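Local coordinates for protein galactose mutarotase related enzyme (Lactobacillus acidophilus, PDB 3DCD) that is of unproven function but probably binds carbohydrate and acts as an isomerase, as members of the aldose 1-epimerase (galactose mutarotase) family do, at residues 15-20 with 78-83; 94-99 with 108-113; 125-130 with 280-285. All coordinates share one frame; numbering follows the deposited sequence.

How the contacts relate
All three contacts reach one large antiparallel sheet of a galactose mutarotase-like beta fold and follow one another across it. Contact 1 sets the turn 15-20 against the start of strand 82-87, an outermost strand of the sheet. Contact 2 pairs strands 90-96 and 109-118, its centre about 11 Å from that of contact 1; Glu82 N lies 2.7 Å from Leu94 O, and the Phe81 ring packs on Leu95. Contact 3 joins strands 121-130 and 282-292, again about 11 Å on between centres, with Arg112 N 2.8 Å from Ser127 O. Contacts 1 and 3 do not touch: their centres are about 17 Å apart and their nearest atoms about 7 Å.

Contact 1: residues 15-20 with 78-83; sequences SDHGAE and NADFEV
A tight turn between strands 10-15 and 20-26, closed by a G1 beta bulge in which Ala19 and Glu20 both face Ser15, meets the chain just ahead of strand 82-87 at a single beta bridge, His17 with Asp80. Two backbone bonds hold the bridge. Phe81 N gives a bond of 2.8 Å to Asp16 O, and Gly18 N reaches Ala79 O at 2.7 Å. Within the turn His17 N is also held, by Ser15 OG at 3.0 Å, which makes an ST turn of its first residues. Gly18, which takes a positive phi in the turn, has its CA 3.7 Å from Phe81 CE1. Next to it Ala19 CB sits squarely over one face of the Phe81 ring, 3.9 Å from the centroid and only 3° off the normal, a CH-pi contact. The ring is put there by a chi1 of -75°, with CG opposite the carbonyl carbon of Phe81, and packs further on Phe93 and Leu95 of strand 90-96 and Val113 of strand 109-118, so the turn packs over a face of the large mutarotase-fold sheet, next to its outermost strand. A water donates to both Asp16 OD1, at 2.9 Å, and Asp80 OD1, at 2.6 Å, and probably eases the repulsion between the two carboxylates. Asp16 OD1 also accepts from Met1 N, which ties the chain's amino terminus to this turn.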
loop_
_atom_site.group_PDB
_atom_site.type_symbol
_atom_site.label_atom_id
_atom_site.label_comp_id
_atom_site.label_asym_id
_atom_site.label_seq_id
_atom_site.Cartn_x
_atom_site.Cartn_y
_atom_site.Cartn_z
ATOM N N SER A 15 1.007 5.089 -13.951
ATOM C CA SER A 15 1.884 4.433 -14.932
ATOM C C SER A 15 1.493 2.982 -15.116
ATOM O O SER A 15 1.122 2.300 -14.154
ATOM C CB SER A 15 3.351 4.498 -14.476
ATOM O OG SER A 15 4.206 3.780 -15.375
ATOM N N ASP A 16 1.600 2.493 -16.347
ATOM C CA ASP A 16 1.370 1.085 -16.580
ATOM C C ASP A 16 2.516 0.228 -16.011
ATOM O O ASP A 16 2.383 -0.995 -15.894
ATOM C CB ASP A 16 1.105 0.789 -18.049
ATOM C CG ASP A 16 2.236 1.226 -18.968
ATOM O OD1 ASP A 16 3.249 1.782 -18.520
ATOM O OD2 ASP A 16 2.101 0.992 -20.180
ATOM N N HIS A 17 3.632 0.880 -15.682
ATOM C CA HIS A 17 4.716 0.221 -14.982
ATOM C C HIS A 17 4.354 0.074 -13.511
ATOM O O HIS A 17 4.284 1.061 -12.773
ATOM C CB HIS A 17 6.035 0.971 -15.147
ATOM C CG HIS A 17 7.215 0.181 -14.675
ATOM N ND1 HIS A 17 7.824 0.404 -13.460
ATOM C CD2 HIS A 17 7.860 -0.868 -15.232
ATOM C CE1 HIS A 17 8.803 -0.469 -13.297
ATOM N NE2 HIS A 17 8.844 -1.249 -14.356
ATOM N N GLY A 18 4.070 -1.165 -13.104
ATOM C CA GLY A 18 3.633 -1.437 -11.733
ATOM C C GLY A 18 2.258 -0.893 -11.379
ATOM O O GLY A 18 1.903 -0.860 -10.200
ATOM N N ALA A 19 1.486 -0.460 -12.383
ATOM C CA ALA A 19 0.144 0.132 -12.168
ATOM C C ALA A 19 0.204 1.151 -11.029
ATOM O O ALA A 19 -0.620 1.131 -10.114
ATOM C CB ALA A 19 -0.928 -0.977 -11.895
ATOM N N GLU A 20 1.215 2.029 -11.084
ATOM C CA GLU A 20 1.589 2.862 -9.938
ATOM C C GLU A 20 1.141 4.300 -10.120
ATOM O O GLU A 20 1.434 4.927 -11.145
ATOM C CB GLU A 20 3.113 2.847 -9.728
ATOM C CG GLU A 20 3.555 3.661 -8.532
ATOM C CD GLU A 20 5.071 3.908 -8.482
ATOM O OE1 GLU A 20 5.710 4.146 -9.545
ATOM O OE2 GLU A 20 5.613 3.895 -7.362
ATOM N N ASN A 78 7.588 -4.003 -10.528
ATOM C CA ASN A 78 8.580 -4.022 -11.603
ATOM C C ASN A 78 8.006 -4.544 -12.911
ATOM O O ASN A 78 8.725 -4.684 -13.892
ATOM C CB ASN A 78 9.772 -4.889 -11.180
ATOM C CG ASN A 78 10.513 -4.307 -10.001
ATOM O OD1 ASN A 78 10.595 -3.101 -9.866
ATOM N ND2 ASN A 78 11.067 -5.170 -9.141
ATOM N N ALA A 79 6.703 -4.826 -12.922
ATOM C CA ALA A 79 6.044 -5.427 -14.087
ATOM C C ALA A 79 5.290 -4.387 -14.875
ATOM O O ALA A 79 4.800 -3.425 -14.312
ATOM C CB ALA A 79 5.084 -6.546 -13.649
ATOM N N ASP A 80 5.187 -4.591 -16.181
ATOM C CA ASP A 80 4.405 -3.695 -17.010
ATOM C C ASP A 80 3.045 -4.346 -17.214
ATOM O O ASP A 80 2.969 -5.495 -17.662
ATOM C CB ASP A 80 5.108 -3.452 -18.344
ATOM C CG ASP A 80 6.424 -2.743 -18.164
ATOM O OD1 ASP A 80 6.449 -1.714 -17.458
ATOM O OD2 ASP A 80 7.441 -3.236 -18.692
ATOM N N PHE A 81 1.996 -3.606 -16.845
ATOM C CA PHE A 81 0.612 -4.048 -16.943
ATOM C C PHE A 81 0.023 -3.588 -18.263
ATOM O O PHE A 81 0.453 -2.577 -18.815
ATOM C CB PHE A 81 -0.215 -3.386 -15.838
ATOM C CG PHE A 81 0.005 -3.953 -14.455
ATOM C CD1 PHE A 81 1.242 -3.839 -13.819
ATOM C CD2 PHE A 81 -1.047 -4.541 -13.768
ATOM C CE1 PHE A 81 1.443 -4.340 -12.538
ATOM C CE2 PHE A 81 -0.872 -5.044 -12.474
ATOM C CZ PHE A 81 0.380 -4.939 -11.851
ATOM N N GLU A 82 -0.978 -4.320 -18.745
ATOM C CA GLU A 82 -1.807 -3.887 -19.869
ATOM C C GLU A 82 -2.924 -2.970 -19.374
ATOM O O GLU A 82 -3.417 -3.134 -18.248
ATOM C CB GLU A 82 -2.428 -5.086 -20.591
ATOM C CG GLU A 82 -1.420 -6.103 -21.208
ATOM C CD GLU A 82 -0.383 -5.476 -22.148
ATOM O OE1 GLU A 82 -0.766 -4.868 -23.175
ATOM O OE2 GLU A 82 0.831 -5.621 -21.867
ATOM N N VAL A 83 -3.322 -2.010 -20.201
ATOM C CA VAL A 83 -4.492 -1.186 -19.886
ATOM C C VAL A 83 -5.726 -1.859 -20.492
ATOM O O VAL A 83 -5.935 -1.844 -21.716
ATOM C CB VAL A 83 -4.352 0.289 -20.362
ATOM C CG1 VAL A 83 -5.649 1.076 -20.069
ATOM C CG2 VAL A 83 -3.167 0.955 -19.689
HETATM O O HOH W 1 5.801 0.455 -18.723
#

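Contact 2: residues 94-99 with 108-113; sequences LLKDNE and KFEFRV
Leu94 and Arg112 run side by side on one face of an antiparallel pair within the mutarotase-fold sheet, formed by strands 90-96 and 109-118. Leu94 CD1 sits over the centre of the guanidinium, 3.8 Å from Arg112 CZ, while Glu110 OE1 takes Arg112 NH1 at 2.9 Å in the guanidinium plane; Arg112 NE makes a salt bridge with Glu84, so the group is held by its edges as well as its face. Further along that face the extended Lys96 and Glu110 chains lie alongside each other. Leu95 and Phe111 form the hydrogen-bonded pair between, their side chains on the other face, where Phe111 stacks on Phe50. Beyond the last bridge the pairing passes to a side chain. Asp97 CG lies between its backbone N and carbonyl carbon (chi1 63°), which turns the carboxylate toward the start of strand 109-118: OD2 accepts from Phe109 N at 3.0 Å, from above the carboxylate plane, and OD1 offers its syn lone pair to Lys108 NZ at 3.0 Å. Arg102 makes a second salt bridge to OD1. With an alanine here, Phe109 N is likely to lose its acceptor, and Lys108 and Arg102 their shared counter-charge. The backbone of Asp97 lies against the Phe109 ring, whose CG also sits between backbone N and carbonyl carbon (chi1 60°), with Asp97 N 3.6 Å above one ring face, offset toward the rim.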
loop_
_atom_site.group_PDB
_atom_site.type_symbol
_atom_site.label_atom_id
_atom_site.label_comp_id
_atom_site.label_asym_id
_atom_site.label_seq_id
_atom_site.Cartn_x
_atom_site.Cartn_y
_atom_site.Cartn_z
ATOM N N LEU A 94 -4.094 -4.676 -16.077
ATOM C CA LEU A 94 -4.102 -6.107 -16.010
ATOM C C LEU A 94 -2.700 -6.664 -16.199
ATOM O O LEU A 94 -1.978 -6.296 -17.137
ATOM C CB LEU A 94 -5.029 -6.663 -17.089
ATOM C CG LEU A 94 -5.053 -8.162 -17.376
ATOM C CD1 LEU A 94 -5.468 -9.000 -16.185
ATOM C CD2 LEU A 94 -5.959 -8.443 -18.614
ATOM N N LEU A 95 -2.346 -7.572 -15.304
ATOM C CA LEU A 95 -1.112 -8.342 -15.413
ATOM C C LEU A 95 -1.435 -9.835 -15.323
ATOM O O LEU A 95 -2.129 -10.274 -14.399
ATOM C CB LEU A 95 -0.122 -7.946 -14.312
ATOM C CG LEU A 95 1.184 -8.763 -14.200
ATOM C CD1 LEU A 95 2.106 -8.514 -15.417
ATOM C CD2 LEU A 95 1.910 -8.484 -12.877
ATOM N N LYS A 96 -0.931 -10.595 -16.296
ATOM C CA LYS A 96 -1.031 -12.042 -16.274
ATOM C C LYS A 96 0.345 -12.628 -15.992
ATOM O O LYS A 96 1.372 -11.965 -16.182
ATOM C CB LYS A 96 -1.540 -12.574 -17.614
ATOM C CG LYS A 96 -2.969 -12.157 -17.958
ATOM C CD LYS A 96 -3.366 -12.603 -19.350
ATOM C CE LYS A 96 -4.770 -12.117 -19.647
ATOM N NZ LYS A 96 -5.244 -12.509 -20.995
ATOM N N ASP A 97 0.355 -13.877 -15.543
ATOM C CA ASP A 97 1.592 -14.630 -15.412
ATOM C C ASP A 97 2.286 -14.735 -16.761
ATOM O O ASP A 97 1.645 -14.752 -17.814
ATOM C CB ASP A 97 1.330 -16.025 -14.832
ATOM C CG ASP A 97 0.454 -16.889 -15.746
ATOM O OD1 ASP A 97 1.009 -17.735 -16.466
ATOM O OD2 ASP A 97 -0.786 -16.728 -15.738
ATOM N N ASN A 98 3.607 -14.764 -16.730
ATOM C CA ASN A 98 4.389 -14.979 -17.944
ATOM C C ASN A 98 5.538 -15.912 -17.603
ATOM O O ASN A 98 5.651 -16.360 -16.451
ATOM C CB ASN A 98 4.898 -13.641 -18.521
ATOM C CG ASN A 98 5.593 -12.776 -17.475
ATOM O OD1 ASN A 98 6.518 -13.220 -16.811
ATOM N ND2 ASN A 98 5.129 -11.539 -17.312
ATOM N N GLU A 99 6.395 -16.189 -18.589
ATOM C CA GLU A 99 7.537 -17.080 -18.390
ATOM C C GLU A 99 8.395 -16.667 -17.192
ATOM O O GLU A 99 8.807 -17.525 -16.400
ATOM C CB GLU A 99 8.387 -17.180 -19.666
ATOM C CG GLU A 99 9.315 -18.380 -19.675
ATOM C CD GLU A 99 9.942 -18.670 -21.033
ATOM O OE1 GLU A 99 9.816 -17.857 -21.979
ATOM O OE2 GLU A 99 10.568 -19.735 -21.155
ATOM N N LYS A 108 -0.511 -19.493 -12.189
ATOM C CA LYS A 108 -1.105 -18.741 -13.273
ATOM C C LYS A 108 -2.207 -17.873 -12.681
ATOM O O LYS A 108 -2.948 -18.325 -11.811
ATOM C CB LYS A 108 -1.671 -19.692 -14.325
ATOM C CG LYS A 108 -0.622 -20.612 -14.949
ATOM C CD LYS A 108 -1.217 -21.486 -16.062
ATOM C CE LYS A 108 -1.612 -20.683 -17.315
ATOM N NZ LYS A 108 -0.512 -19.859 -17.916
ATOM N N PHE A 109 -2.313 -16.628 -13.137
ATOM C CA PHE A 109 -3.265 -15.694 -12.533
ATOM C C PHE A 109 -3.639 -14.584 -13.498
ATOM O O PHE A 109 -2.961 -14.364 -14.507
ATOM C CB PHE A 109 -2.660 -15.071 -11.259
ATOM C CG PHE A 109 -1.374 -14.306 -11.518
ATOM C CD1 PHE A 109 -0.136 -14.932 -11.382
ATOM C CD2 PHE A 109 -1.405 -12.975 -11.931
ATOM C CE1 PHE A 109 1.049 -14.241 -11.650
ATOM C CE2 PHE A 109 -0.227 -12.277 -12.203
ATOM C CZ PHE A 109 1.000 -12.913 -12.056
ATOM N N GLU A 110 -4.715 -13.874 -13.154
ATOM C CA GLU A 110 -5.009 -12.559 -13.706
ATOM C C GLU A 110 -5.066 -11.606 -12.515
ATOM O O GLU A 110 -5.873 -11.801 -11.614
ATOM C CB GLU A 110 -6.348 -12.558 -14.458
ATOM C CG GLU A 110 -6.371 -13.415 -15.726
ATOM C CD GLU A 110 -7.721 -13.386 -16.452
ATOM O OE1 GLU A 110 -8.714 -12.852 -15.897
ATOM O OE2 GLU A 110 -7.782 -13.901 -17.576
ATOM N N PHE A 111 -4.201 -10.590 -12.509
ATOM C CA PHE A 111 -4.168 -9.587 -11.435
ATOM C C PHE A 111 -4.564 -8.231 -11.999
ATOM O O PHE A 111 -3.875 -7.701 -12.871
ATOM C CB PHE A 111 -2.761 -9.498 -10.828
ATOM C CG PHE A 111 -2.625 -8.460 -9.716
ATOM C CD1 PHE A 111 -3.643 -8.270 -8.786
ATOM C CD2 PHE A 111 -1.446 -7.713 -9.584
ATOM C CE1 PHE A 111 -3.515 -7.307 -7.731
ATOM C CE2 PHE A 111 -1.291 -6.774 -8.549
ATOM C CZ PHE A 111 -2.322 -6.573 -7.614
ATOM N N ARG A 112 -5.664 -7.680 -11.492
ATOM C CA ARG A 112 -6.173 -6.404 -11.970
ATOM C C ARG A 112 -6.099 -5.352 -10.869
ATOM O O ARG A 112 -6.495 -5.609 -9.731
ATOM C CB ARG A 112 -7.618 -6.552 -12.461
ATOM C CG ARG A 112 -7.743 -7.205 -13.834
ATOM C CD ARG A 112 -9.219 -7.444 -14.185
ATOM N NE ARG A 112 -9.358 -8.027 -15.512
ATOM C CZ ARG A 112 -9.277 -9.333 -15.760
ATOM N NH1 ARG A 112 -9.077 -10.198 -14.769
ATOM N NH2 ARG A 112 -9.403 -9.772 -16.995
ATOM N N VAL A 113 -5.572 -4.179 -11.218
ATOM C CA VAL A 113 -5.575 -3.019 -10.344
ATOM C C VAL A 113 -6.432 -1.955 -11.016
ATOM O O VAL A 113 -6.112 -1.452 -12.106
ATOM C CB VAL A 113 -4.132 -2.472 -10.050
ATOM C CG1 VAL A 113 -4.199 -1.287 -9.094
ATOM C CG2 VAL A 113 -3.265 -3.574 -9.432
HETATM O O HOH W 2 -2.338 -16.957 -17.631
#

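Contact 3: residues 125-130 with 280-285; sequences NFSVVN and GKEFQA
Ser127 OG gives a short bond of 2.5 Å to Glu282 OE2, meeting the carboxylate from above its plane, 44° out of it. Two torsions bring the groups together from diagonally related places on the sheet: the serine hydroxyl lies opposite its own backbone N (chi1 165°), and the glutamate runs fully extended from a chi1 of -180° and leans from its place opposite Val129 along the strand to Ser127. Around this bond the backbones of 125-130 and 282-285 run antiparallel. Phe126 N reaches Ala285 O at 2.6 Å, with Ala285 N returning a bond to Phe126 O. In the next hydrogen-bonded pair, Val128 N to Phe283 O and Phe283 N to Val128 O are both 2.9 Å. Ahead of strand 282-292, Asn130 N still finds Lys281 O, and Gly280 N bends back to Asn130 O at 2.8 Å; the Asn130 amide itself is bonded through ND2 to the carbonyls of Leu277 and Glu134, which fixes its rotation. On the face that carries Ser127, Val129 CG2 rests obliquely on the aliphatic part of Glu282, 4.0 Å from CG. On the other face Val128 CB and Phe283 CB approach to 4.4 Å, and Phe283 turns its ring edge-to-face with Phe138, while Phe126 and Ala285 both meet Trp256. Here a strand from late in the chain is laid beside one 150 residues earlier, joining the first four strands of the large sheet to the rest in the antiparallel, all-beta fold of the galactose mutarotase family.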
loop_
_atom_site.group_PDB
_atom_site.type_symbol
_atom_site.label_atom_id
_atom_site.label_comp_id
_atom_site.label_asym_id
_atom_site.label_seq_id
_atom_site.Cartn_x
_atom_site.Cartn_y
_atom_site.Cartn_z
ATOM N N ASN A 125 -8.432 -0.695 -6.302
ATOM C CA ASN A 125 -9.139 -1.958 -6.095
ATOM C C ASN A 125 -8.330 -3.088 -6.689
ATOM O O ASN A 125 -7.872 -2.990 -7.830
ATOM C CB ASN A 125 -10.520 -1.938 -6.766
ATOM C CG ASN A 125 -11.394 -0.773 -6.304
ATOM O OD1 ASN A 125 -11.963 -0.036 -7.123
ATOM N ND2 ASN A 125 -11.510 -0.613 -5.007
ATOM N N PHE A 126 -8.209 -4.172 -5.931
ATOM C CA PHE A 126 -7.484 -5.356 -6.387
ATOM C C PHE A 126 -8.448 -6.491 -6.741
ATOM O O PHE A 126 -9.407 -6.755 -6.015
ATOM C CB PHE A 126 -6.548 -5.850 -5.285
ATOM C CG PHE A 126 -5.555 -4.814 -4.819
ATOM C CD1 PHE A 126 -4.756 -4.118 -5.750
ATOM C CD2 PHE A 126 -5.423 -4.532 -3.467
ATOM C CE1 PHE A 126 -3.828 -3.147 -5.309
ATOM C CE2 PHE A 126 -4.490 -3.574 -3.014
ATOM C CZ PHE A 126 -3.690 -2.896 -3.938
ATOM N N SER A 127 -8.163 -7.165 -7.846
ATOM C CA SER A 127 -8.856 -8.365 -8.219
ATOM C C SER A 127 -7.816 -9.383 -8.639
ATOM O O SER A 127 -6.998 -9.111 -9.514
ATOM C CB SER A 127 -9.814 -8.083 -9.367
ATOM O OG SER A 127 -10.237 -9.288 -9.973
ATOM N N VAL A 128 -7.850 -10.553 -8.003
ATOM C CA VAL A 128 -6.958 -11.666 -8.373
ATOM C C VAL A 128 -7.820 -12.870 -8.790
ATOM O O VAL A 128 -8.682 -13.294 -8.033
ATOM C CB VAL A 128 -6.041 -12.050 -7.180
ATOM C CG1 VAL A 128 -5.094 -13.177 -7.540
ATOM C CG2 VAL A 128 -5.226 -10.828 -6.709
ATOM N N VAL A 129 -7.581 -13.401 -9.984
ATOM C CA VAL A 129 -8.235 -14.628 -10.435
ATOM C C VAL A 129 -7.198 -15.732 -10.547
ATOM O O VAL A 129 -6.203 -15.575 -11.255
ATOM C CB VAL A 129 -8.952 -14.427 -11.797
ATOM C CG1 VAL A 129 -9.621 -15.729 -12.270
ATOM C CG2 VAL A 129 -9.987 -13.288 -11.680
ATOM N N ASN A 130 -7.423 -16.836 -9.839
ATOM C CA ASN A 130 -6.537 -17.987 -9.927
ATOM C C ASN A 130 -6.849 -18.790 -11.185
ATOM O O ASN A 130 -7.982 -19.268 -11.345
ATOM C CB ASN A 130 -6.677 -18.848 -8.676
ATOM C CG ASN A 130 -5.769 -20.070 -8.699
ATOM O OD1 ASN A 130 -4.851 -20.158 -9.516
ATOM N ND2 ASN A 130 -6.022 -21.019 -7.791
ATOM N N GLY A 280 -9.831 -21.101 -10.446
ATOM C CA GLY A 280 -10.906 -20.401 -11.144
ATOM C C GLY A 280 -11.608 -19.292 -10.378
ATOM O O GLY A 280 -12.372 -18.529 -10.978
ATOM N N LYS A 281 -11.353 -19.187 -9.075
ATOM C CA LYS A 281 -12.029 -18.199 -8.223
ATOM C C LYS A 281 -11.405 -16.806 -8.261
ATOM O O LYS A 281 -10.261 -16.633 -8.705
ATOM C CB LYS A 281 -12.069 -18.668 -6.771
ATOM C CG LYS A 281 -12.717 -20.029 -6.551
ATOM C CD LYS A 281 -14.210 -20.006 -6.803
ATOM C CE LYS A 281 -14.825 -21.369 -6.477
ATOM N NZ LYS A 281 -14.993 -21.553 -5.008
ATOM N N GLU A 282 -12.175 -15.825 -7.795
ATOM C CA GLU A 282 -11.730 -14.432 -7.710
ATOM C C GLU A 282 -11.705 -13.944 -6.260
ATOM O O GLU A 282 -12.629 -14.196 -5.483
ATOM C CB GLU A 282 -12.593 -13.508 -8.604
ATOM C CG GLU A 282 -12.188 -12.016 -8.577
ATOM C CD GLU A 282 -12.971 -11.130 -9.552
ATOM O OE1 GLU A 282 -13.870 -11.645 -10.269
ATOM O OE2 GLU A 282 -12.671 -9.916 -9.637
ATOM N N PHE A 283 -10.600 -13.283 -5.911
ATOM C CA PHE A 283 -10.430 -12.543 -4.677
ATOM C C PHE A 283 -10.528 -11.059 -5.008
ATOM O O PHE A 283 -9.956 -10.603 -5.990
ATOM C CB PHE A 283 -9.053 -12.864 -4.085
ATOM C CG PHE A 283 -8.669 -12.014 -2.899
ATOM C CD1 PHE A 283 -7.950 -10.827 -3.070
ATOM C CD2 PHE A 283 -8.995 -12.416 -1.608
ATOM C CE1 PHE A 283 -7.575 -10.043 -1.971
ATOM C CE2 PHE A 283 -8.617 -11.645 -0.499
ATOM C CZ PHE A 283 -7.900 -10.457 -0.690
ATOM N N GLN A 284 -11.265 -10.305 -4.201
ATOM C CA GLN A 284 -11.338 -8.866 -4.385
ATOM C C GLN A 284 -11.041 -8.166 -3.079
ATOM O O GLN A 284 -11.532 -8.564 -2.021
ATOM C CB GLN A 284 -12.702 -8.424 -4.936
ATOM C CG GLN A 284 -12.839 -8.610 -6.427
ATOM C CD GLN A 284 -14.152 -8.065 -6.972
ATOM O OE1 GLN A 284 -15.195 -8.163 -6.323
ATOM N NE2 GLN A 284 -14.106 -7.496 -8.182
ATOM N N ALA A 285 -10.194 -7.143 -3.159
ATOM C CA ALA A 285 -9.890 -6.289 -2.023
ATOM C C ALA A 285 -9.593 -4.893 -2.556
ATOM O O ALA A 285 -9.582 -4.664 -3.776
ATOM C CB ALA A 285 -8.692 -6.825 -1.276
#